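Local coordinates for colicin-D (Escherichia coli, PDB 5ZNM), which kills Escherichia coli and closely related bacteria as a plasmid-borne toxin whose C-terminal domain is a tRNase that stops protein synthesis, at residues Leu198-Val201 and Pro205-Thr208; Arg292-Lys297 and Gly363-Gly368; Phe305-Thr310 and Leu317-Asp322. One frame throughout, in Å; residues are numbered along the deposited sequence.

Contact 1 of 3, residues Leu198-Val201 and Pro205-Thr208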
loop_
_atom_site.group_PDB
_atom_site.type_symbol
_atom_site.label_atom_id
_atom_site.label_comp_id
_atom_site.label_asym_id
_atom_site.label_seq_id
_atom_site.Cartn_x
_atom_site.Cartn_y
_atom_site.Cartn_z
ATOM N N LEU A 198 -3.958 -22.123 16.367
ATOM C CA LEU A 198 -5.306 -21.880 16.856
ATOM C C LEU A 198 -5.913 -23.174 17.363
ATOM O O LEU A 198 -5.697 -24.240 16.763
ATOM C CB LEU A 198 -6.206 -21.305 15.756
ATOM C CG LEU A 198 -5.643 -20.103 14.989
ATOM C CD1 LEU A 198 -6.686 -19.496 14.057
ATOM C CD2 LEU A 198 -5.110 -19.050 15.941
ATOM N N PRO A 199 -6.686 -23.093 18.442
ATOM C CA PRO A 199 -7.315 -24.300 18.986
ATOM C C PRO A 199 -8.275 -24.933 17.986
ATOM O O PRO A 199 -8.847 -24.263 17.123
ATOM C CB PRO A 199 -8.068 -23.792 20.221
ATOM C CG PRO A 199 -8.226 -22.325 20.005
ATOM C CD PRO A 199 -7.018 -21.888 19.223
ATOM N N ALA A 200 -8.422 -26.244 18.114
ATOM C CA ALA A 200 -9.495 -26.959 17.452
ATOM C C ALA A 200 -10.840 -26.405 17.904
ATOM O O ALA A 200 -10.983 -25.903 19.021
ATOM C CB ALA A 200 -9.403 -28.456 17.758
ATOM N N VAL A 201 -11.828 -26.483 17.006
ATOM C CA VAL A 201 -13.209 -26.080 17.270
ATOM C C VAL A 201 -14.126 -27.147 16.674
ATOM O O VAL A 201 -13.689 -28.027 15.937
ATOM C CB VAL A 201 -13.540 -24.702 16.661
ATOM C CG1 VAL A 201 -12.672 -23.599 17.270
ATOM C CG2 VAL A 201 -13.335 -24.752 15.140
ATOM N N PRO A 205 -9.930 -28.929 12.821
ATOM C CA PRO A 205 -8.786 -29.265 13.686
ATOM C C PRO A 205 -8.026 -28.019 14.113
ATOM O O PRO A 205 -8.353 -26.912 13.667
ATOM C CB PRO A 205 -7.895 -30.135 12.781
ATOM C CG PRO A 205 -8.251 -29.633 11.378
ATOM C CD PRO A 205 -9.706 -29.358 11.431
ATOM N N SER A 206 -7.017 -28.180 14.967
ATOM C CA SER A 206 -6.104 -27.094 15.274
ATOM C C SER A 206 -5.535 -26.533 13.982
ATOM O O SER A 206 -5.301 -27.270 13.024
ATOM C CB SER A 206 -4.948 -27.576 16.164
ATOM O OG SER A 206 -5.430 -28.326 17.278
ATOM N N ARG A 207 -5.298 -25.222 13.965
ATOM C CA ARG A 207 -4.865 -24.522 12.761
ATOM C C ARG A 207 -3.495 -23.911 13.013
ATOM O O ARG A 207 -3.322 -23.119 13.947
ATOM C CB ARG A 207 -5.874 -23.444 12.375
ATOM C CG ARG A 207 -6.063 -23.190 10.871
ATOM C CD ARG A 207 -4.916 -23.663 10.002
ATOM N NE ARG A 207 -5.294 -23.724 8.590
ATOM C CZ ARG A 207 -4.434 -23.678 7.576
ATOM N NH1 ARG A 207 -3.127 -23.548 7.803
ATOM N NH2 ARG A 207 -4.881 -23.756 6.332
ATOM N N THR A 208 -2.539 -24.256 12.163
ATOM C CA THR A 208 -1.223 -23.634 12.159
ATOM C C THR A 208 -1.193 -22.427 11.222
ATOM O O THR A 208 -1.600 -22.534 10.062
ATOM C CB THR A 208 -0.191 -24.656 11.708
ATOM O OG1 THR A 208 -0.106 -25.703 12.686
ATOM C CG2 THR A 208 1.153 -23.980 11.511
HETATM O O HOH W 1 -6.822 -27.750 19.740
#
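Leu-198 and Arg-207 face each other as an antiparallel hydrogen-bonded pair. Two backbone bonds join them. Leu-198 N gives its hydrogen to Arg-207 O over 2.7 Å, and the bond is nearly straight at 171°. Arg-207 N returns a bond to Leu-198 O at 3.0 Å. The same Leu-198 O also receives a CA-H...O contact from Ser-206 CA at 3.2 Å, so two neighbouring residues of 205-208 close on one carbonyl.

The pair is the last rung of a beta hairpin. Strand 194-198 ends here, the chain turns, and strand 207-212 runs back beside it in the mixed sheet of the central, S-type pyocin-like domain.

Apolar contact is modest. Leu-198 CB and Arg-207 CB lie 4.0 Å apart on the same face of the sheet. Ala-200 CB makes plain van der Waals contact with Ser-206 N at 3.7 Å.

A water adds a polar link. It accepts from Ala-200 N and is hydrogen-bonded to Ser-206 OG at 2.9 Å. The Ser-206 hydroxyl lies beside its own backbone N (chi1 -49°), which places it near this water.

The charged end of Arg-207 leads away from the turn. Its NE forms a salt bridge with Glu-125, and its NH2 bonds to Gly-46 O. Arg-207 NH1 bonds to Thr-208 O at 2.9 Å. Arg-260 NH2 bonds to both Pro-199 O and Pro-205 O, which ties the two arms together from outside.

Contact 2 of 3, residues Arg292-Lys297 and Gly363-Gly368. With SO4 (sulfate ion), chain E.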
loop_
_atom_site.group_PDB
_atom_site.type_symbol
_atom_site.label_atom_id
_atom_site.label_comp_id
_atom_site.label_asym_id
_atom_site.label_seq_id
_atom_site.Cartn_x
_atom_site.Cartn_y
_atom_site.Cartn_z
ATOM N N ARG A 292 -21.591 -22.214 4.602
ATOM C CA ARG A 292 -22.697 -22.440 5.518
ATOM C C ARG A 292 -24.028 -22.172 4.828
ATOM O O ARG A 292 -25.020 -22.871 5.074
ATOM C CB ARG A 292 -22.541 -21.548 6.744
ATOM C CG ARG A 292 -23.439 -21.963 7.867
ATOM C CD ARG A 292 -23.324 -21.085 9.092
ATOM N NE ARG A 292 -24.519 -21.186 9.910
ATOM C CZ ARG A 292 -24.540 -21.484 11.193
ATOM N NH1 ARG A 292 -23.417 -21.696 11.859
ATOM N NH2 ARG A 292 -25.703 -21.567 11.832
ATOM N N LYS A 293 -24.060 -21.158 3.959
ATOM C CA LYS A 293 -25.285 -20.820 3.241
ATOM C C LYS A 293 -25.772 -21.994 2.392
ATOM O O LYS A 293 -26.950 -22.361 2.440
ATOM C CB LYS A 293 -25.035 -19.570 2.385
ATOM C CG LYS A 293 -26.197 -19.180 1.496
ATOM C CD LYS A 293 -26.950 -17.984 2.046
ATOM C CE LYS A 293 -28.095 -17.573 1.120
ATOM N NZ LYS A 293 -29.161 -18.625 1.036
ATOM N N GLN A 294 -24.869 -22.627 1.633
ATOM C CA GLN A 294 -25.294 -23.734 0.781
ATOM C C GLN A 294 -25.643 -24.980 1.598
ATOM O O GLN A 294 -26.618 -25.675 1.290
ATOM C CB GLN A 294 -24.216 -24.057 -0.262
ATOM C CG GLN A 294 -24.703 -24.970 -1.424
ATOM C CD GLN A 294 -25.664 -24.256 -2.369
ATOM O OE1 GLN A 294 -25.826 -23.045 -2.289
ATOM N NE2 GLN A 294 -26.301 -25.009 -3.274
ATOM N N LEU A 295 -24.857 -25.292 2.629
ATOM C CA LEU A 295 -25.195 -26.414 3.504
ATOM C C LEU A 295 -26.587 -26.247 4.098
ATOM O O LEU A 295 -27.366 -27.210 4.179
ATOM C CB LEU A 295 -24.146 -26.538 4.620
ATOM C CG LEU A 295 -22.755 -27.029 4.188
ATOM C CD1 LEU A 295 -21.696 -26.669 5.253
ATOM C CD2 LEU A 295 -22.753 -28.549 3.964
ATOM N N ASP A 296 -26.920 -25.027 4.514
ATOM C CA ASP A 296 -28.243 -24.758 5.069
ATOM C C ASP A 296 -29.325 -24.954 4.009
ATOM O O ASP A 296 -30.336 -25.625 4.251
ATOM C CB ASP A 296 -28.249 -23.333 5.626
ATOM C CG ASP A 296 -29.557 -22.947 6.244
ATOM O OD1 ASP A 296 -30.506 -22.678 5.495
ATOM O OD2 ASP A 296 -29.625 -22.886 7.485
ATOM N N LYS A 297 -29.103 -24.403 2.813
ATOM C CA LYS A 297 -30.058 -24.553 1.706
ATOM C C LYS A 297 -30.349 -26.012 1.384
ATOM O O LYS A 297 -31.469 -26.354 0.991
ATOM C CB LYS A 297 -29.517 -23.877 0.444
ATOM C CG LYS A 297 -30.065 -22.503 0.156
ATOM C CD LYS A 297 -29.998 -22.207 -1.338
ATOM C CE LYS A 297 -28.575 -21.990 -1.790
ATOM N NZ LYS A 297 -28.467 -21.436 -3.176
ATOM N N GLY A 363 -15.766 -25.898 -8.434
ATOM C CA GLY A 363 -15.428 -26.673 -7.258
ATOM C C GLY A 363 -16.390 -26.535 -6.099
ATOM O O GLY A 363 -16.165 -27.163 -5.057
ATOM N N GLU A 364 -17.450 -25.737 -6.241
ATOM C CA GLU A 364 -18.423 -25.557 -5.170
ATOM C C GLU A 364 -19.340 -26.761 -5.059
ATOM O O GLU A 364 -19.907 -27.208 -6.061
ATOM C CB GLU A 364 -19.287 -24.325 -5.422
ATOM C CG GLU A 364 -18.666 -22.992 -5.084
ATOM C CD GLU A 364 -19.653 -21.855 -5.350
ATOM O OE1 GLU A 364 -20.866 -22.096 -5.238
ATOM O OE2 GLU A 364 -19.219 -20.745 -5.684
ATOM N N PHE A 365 -19.532 -27.248 -3.837
ATOM C CA PHE A 365 -20.611 -28.190 -3.595
ATOM C C PHE A 365 -21.949 -27.554 -3.970
ATOM O O PHE A 365 -22.267 -26.443 -3.537
ATOM C CB PHE A 365 -20.610 -28.625 -2.127
ATOM C CG PHE A 365 -21.898 -29.261 -1.682
ATOM C CD1 PHE A 365 -22.198 -30.574 -2.029
ATOM C CD2 PHE A 365 -22.801 -28.557 -0.905
ATOM C CE1 PHE A 365 -23.376 -31.165 -1.623
ATOM C CE2 PHE A 365 -23.990 -29.154 -0.480
ATOM C CZ PHE A 365 -24.273 -30.459 -0.844
ATOM N N LEU A 366 -22.742 -28.263 -4.773
ATOM C CA LEU A 366 -24.076 -27.785 -5.123
ATOM C C LEU A 366 -25.168 -28.482 -4.320
ATOM O O LEU A 366 -25.949 -27.825 -3.626
ATOM C CB LEU A 366 -24.323 -27.968 -6.623
ATOM C CG LEU A 366 -25.751 -27.587 -7.040
ATOM C CD1 LEU A 366 -26.019 -26.098 -6.821
ATOM C CD2 LEU A 366 -26.019 -28.007 -8.470
ATOM N N SER A 367 -25.242 -29.807 -4.406
ATOM C CA SER A 367 -26.308 -30.557 -3.756
ATOM C C SER A 367 -25.932 -32.034 -3.788
ATOM O O SER A 367 -24.917 -32.423 -4.373
ATOM C CB SER A 367 -27.661 -30.329 -4.452
ATOM O OG SER A 367 -28.704 -30.809 -3.633
ATOM N N GLY A 368 -26.771 -32.849 -3.158
ATOM C CA GLY A 368 -26.631 -34.291 -3.234
ATOM C C GLY A 368 -27.864 -34.967 -2.679
ATOM O O GLY A 368 -28.650 -34.354 -1.946
HETATM S S SO4 E . -29.251 -23.424 -5.784
HETATM O O1 SO4 E . -28.009 -23.720 -5.082
HETATM O O2 SO4 E . -28.902 -23.037 -7.151
HETATM O O3 SO4 E . -30.124 -24.602 -5.783
HETATM O O4 SO4 E . -29.957 -22.317 -5.139
#
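Gln-294 uses one amide nitrogen for two acceptors, the backbone carbonyl of Leu-366 and a bound sulfate. The contact joins the short helix 292-297 to strand 365-370, an outermost strand of the antiparallel sheet in the C-terminal tRNase domain.

Gln-294 NE2 bonds to Leu-366 O at 2.9 Å with an angle of 171°. The donor lies in the carbonyl plane, on a lone pair, and the oxygen lies in the plane of the amide. The second bond runs from Gln-294 NE2 to sulfate O1 at 2.8 Å and is also nearly straight. Together they fix the rotation of the amide. With chi1 at -166°, Gln-294 CG is carried toward the strand, 3.5 Å from Phe-365 O. The bend at chi2 (71°) then turns the amide toward Leu-366 O and the sulfate. Gln-294 CG lies 4.1 Å from Phe-365 CD2.

The sulfate probably comes from the crystallisation liquor. Lys-298 NZ also bonds to it. Leu-366 CD1 touches sulfate O1 at 3.6 Å. Lys-297 NZ bonds to O4 of the ion at 2.6 Å and only weakly to its O1.

Contact 3 of 3, residues Phe305-Thr310 and Leu317-Asp322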
loop_
_atom_site.group_PDB
_atom_site.type_symbol
_atom_site.label_atom_id
_atom_site.label_comp_id
_atom_site.label_asym_id
_atom_site.label_seq_id
_atom_site.Cartn_x
_atom_site.Cartn_y
_atom_site.Cartn_z
ATOM N N PHE A 305 -27.968 -38.839 3.624
ATOM C CA PHE A 305 -26.612 -39.137 4.055
ATOM C C PHE A 305 -26.569 -39.630 5.503
ATOM O O PHE A 305 -25.524 -39.551 6.156
ATOM C CB PHE A 305 -25.709 -37.910 3.838
ATOM C CG PHE A 305 -25.528 -37.549 2.376
ATOM C CD1 PHE A 305 -26.507 -36.831 1.693
ATOM C CD2 PHE A 305 -24.378 -37.916 1.695
ATOM C CE1 PHE A 305 -26.350 -36.503 0.348
ATOM C CE2 PHE A 305 -24.204 -37.595 0.355
ATOM C CZ PHE A 305 -25.191 -36.882 -0.323
ATOM N N GLY A 306 -27.685 -40.149 6.011
ATOM C CA GLY A 306 -27.679 -40.804 7.307
ATOM C C GLY A 306 -27.796 -39.897 8.510
ATOM O O GLY A 306 -27.463 -40.318 9.621
ATOM N N ILE A 307 -28.240 -38.658 8.328
ATOM C CA ILE A 307 -28.333 -37.688 9.414
ATOM C C ILE A 307 -29.791 -37.540 9.812
ATOM O O ILE A 307 -30.617 -37.100 9.006
ATOM C CB ILE A 307 -27.727 -36.338 9.001
ATOM C CG1 ILE A 307 -26.226 -36.506 8.810
ATOM C CG2 ILE A 307 -28.048 -35.284 10.045
ATOM C CD1 ILE A 307 -25.592 -35.370 8.032
ATOM N N SER A 308 -30.110 -37.892 11.067
ATOM C CA SER A 308 -31.496 -37.871 11.523
ATOM C C SER A 308 -31.943 -36.513 12.032
ATOM O O SER A 308 -33.148 -36.252 12.034
ATOM C CB SER A 308 -31.724 -38.905 12.639
ATOM O OG SER A 308 -31.031 -38.537 13.804
ATOM N N ASP A 309 -31.011 -35.649 12.448
ATOM C CA ASP A 309 -31.371 -34.390 13.081
ATOM C C ASP A 309 -32.217 -33.533 12.150
ATOM O O ASP A 309 -31.904 -33.380 10.969
ATOM C CB ASP A 309 -30.112 -33.608 13.477
ATOM C CG ASP A 309 -29.183 -34.405 14.390
ATOM O OD1 ASP A 309 -28.649 -35.442 13.948
ATOM O OD2 ASP A 309 -28.985 -33.984 15.546
ATOM N N THR A 310 -33.277 -32.941 12.696
ATOM C CA THR A 310 -34.066 -32.013 11.899
ATOM C C THR A 310 -33.723 -30.549 12.169
ATOM O O THR A 310 -33.945 -29.712 11.294
ATOM C CB THR A 310 -35.568 -32.260 12.119
ATOM O OG1 THR A 310 -35.876 -32.178 13.509
ATOM C CG2 THR A 310 -35.961 -33.658 11.618
ATOM N N LEU A 317 -25.212 -28.777 10.648
ATOM C CA LEU A 317 -24.608 -28.418 9.366
ATOM C C LEU A 317 -23.190 -28.953 9.253
ATOM O O LEU A 317 -22.755 -29.289 8.150
ATOM C CB LEU A 317 -24.609 -26.898 9.151
ATOM C CG LEU A 317 -25.975 -26.203 9.093
ATOM C CD1 LEU A 317 -25.809 -24.729 8.692
ATOM C CD2 LEU A 317 -26.934 -26.924 8.150
ATOM N N THR A 318 -22.457 -29.034 10.377
ATOM C CA THR A 318 -21.144 -29.674 10.359
ATOM C C THR A 318 -21.268 -31.176 10.108
ATOM O O THR A 318 -20.453 -31.753 9.376
ATOM C CB THR A 318 -20.392 -29.373 11.664
ATOM O OG1 THR A 318 -20.235 -27.948 11.800
ATOM C CG2 THR A 318 -19.009 -30.027 11.674
ATOM N N LYS A 319 -22.291 -31.826 10.681
ATOM C CA LYS A 319 -22.556 -33.230 10.342
ATOM C C LYS A 319 -22.730 -33.414 8.837
ATOM O O LYS A 319 -22.155 -34.332 8.237
ATOM C CB LYS A 319 -23.818 -33.732 11.059
ATOM C CG LYS A 319 -23.675 -34.074 12.531
ATOM C CD LYS A 319 -24.937 -34.878 12.973
ATOM C CE LYS A 319 -24.927 -35.131 14.480
ATOM N NZ LYS A 319 -26.153 -35.870 14.882
ATOM N N PHE A 320 -23.553 -32.553 8.217
ATOM C CA PHE A 320 -23.835 -32.637 6.781
ATOM C C PHE A 320 -22.567 -32.406 5.964
ATOM O O PHE A 320 -22.260 -33.165 5.037
ATOM C CB PHE A 320 -24.905 -31.594 6.436
ATOM C CG PHE A 320 -25.497 -31.703 5.036
ATOM C CD1 PHE A 320 -25.628 -32.918 4.401
ATOM C CD2 PHE A 320 -25.951 -30.559 4.387
ATOM C CE1 PHE A 320 -26.206 -33.000 3.127
ATOM C CE2 PHE A 320 -26.516 -30.620 3.115
ATOM C CZ PHE A 320 -26.647 -31.853 2.485
ATOM N N ARG A 321 -21.801 -31.366 6.313
ATOM C CA ARG A 321 -20.525 -31.124 5.639
ATOM C C ARG A 321 -19.617 -32.352 5.729
ATOM O O ARG A 321 -19.046 -32.803 4.723
ATOM C CB ARG A 321 -19.848 -29.893 6.257
ATOM C CG ARG A 321 -18.674 -29.287 5.477
ATOM C CD ARG A 321 -17.359 -30.050 5.639
ATOM N NE ARG A 321 -16.976 -30.308 7.045
ATOM C CZ ARG A 321 -16.338 -29.440 7.831
ATOM N NH1 ARG A 321 -16.025 -29.780 9.082
ATOM N NH2 ARG A 321 -16.000 -28.232 7.371
ATOM N N ASP A 322 -19.477 -32.908 6.937
ATOM C CA ASP A 322 -18.619 -34.075 7.128
ATOM C C ASP A 322 -19.153 -35.283 6.355
ATOM O O ASP A 322 -18.374 -36.034 5.752
ATOM C CB ASP A 322 -18.484 -34.389 8.630
ATOM C CG ASP A 322 -17.626 -33.345 9.393
ATOM O OD1 ASP A 322 -16.920 -32.534 8.750
ATOM O OD2 ASP A 322 -17.662 -33.322 10.639
HETATM O O HOH W 2 -26.598 -33.580 16.916
#
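Ile-307 and Phe-320 mark the closest approach of the two backbones, with their CA atoms 7.3 Å apart. Residues 305-310 form an irregular loop segment that passes along one side of helix 314-329. Residues 317-322 are regular helix within it. No backbone hydrogen bond joins the two, so side chains carry the contact. Gly-306, with a positive phi (83°), lets the chain turn between Phe-305 and Ile-307, both of which direct their CB toward the helix.

Ile-307 reaches in with its CD1 end. This methyl meets the helix backbone itself: Ile-307 CD1 lies 3.5 Å from Phe-320 CA. Ile-307 CD1 is also 3.9 Å from Lys-319 CB. CG1 stands beside the backbone N (chi1 -67°) and the chain then extends, which carries CD1 forward to the helix.

This is a loop folded back on the helix that follows it, within the C-terminal tRNase domain. The helix also packs against helix 292-297, where Phe-320 touches Leu-295. Phe-305 also touches Val-357 of strand 355-359.

The two phenylalanine rings meet obliquely. Phe-305 CD1 comes to the edge of the Phe-320 ring, near its plane, 4.1 Å from Phe-320 CE1.

A salt bridge closes the outer end. Lys-319 stretches fully from the helix, and its NZ bonds to Asp-309 OD1 at 2.7 Å. The ammonium approaches on the syn side, 31° out of the carboxylate plane. A water bridges the same pair: it donates to Asp-309 OD2 at 2.8 Å and accepts from Lys-319 NZ at 3.1 Å.

In the fold
From the N terminus, contact 1 comes first. It closes the hairpin loop between strands 194-198 and 207-212 in the central domain, and it is complete before the others begin. Contact 2 opens at helix 292-297 and closes a long loop at strand 365-370. Contact 3 is nested inside that loop and joins residues 305-310 to the nearby helix 314-329. Contacts 2 and 3 touch: Leu-295 packs on Arg-321, and Phe-305 lies against Gly-368. Together they tie both helices and the connecting loop to the sheet of the tRNase domain. Contact 1 touches neither, its nearest atoms being about 7 Å from contact 3.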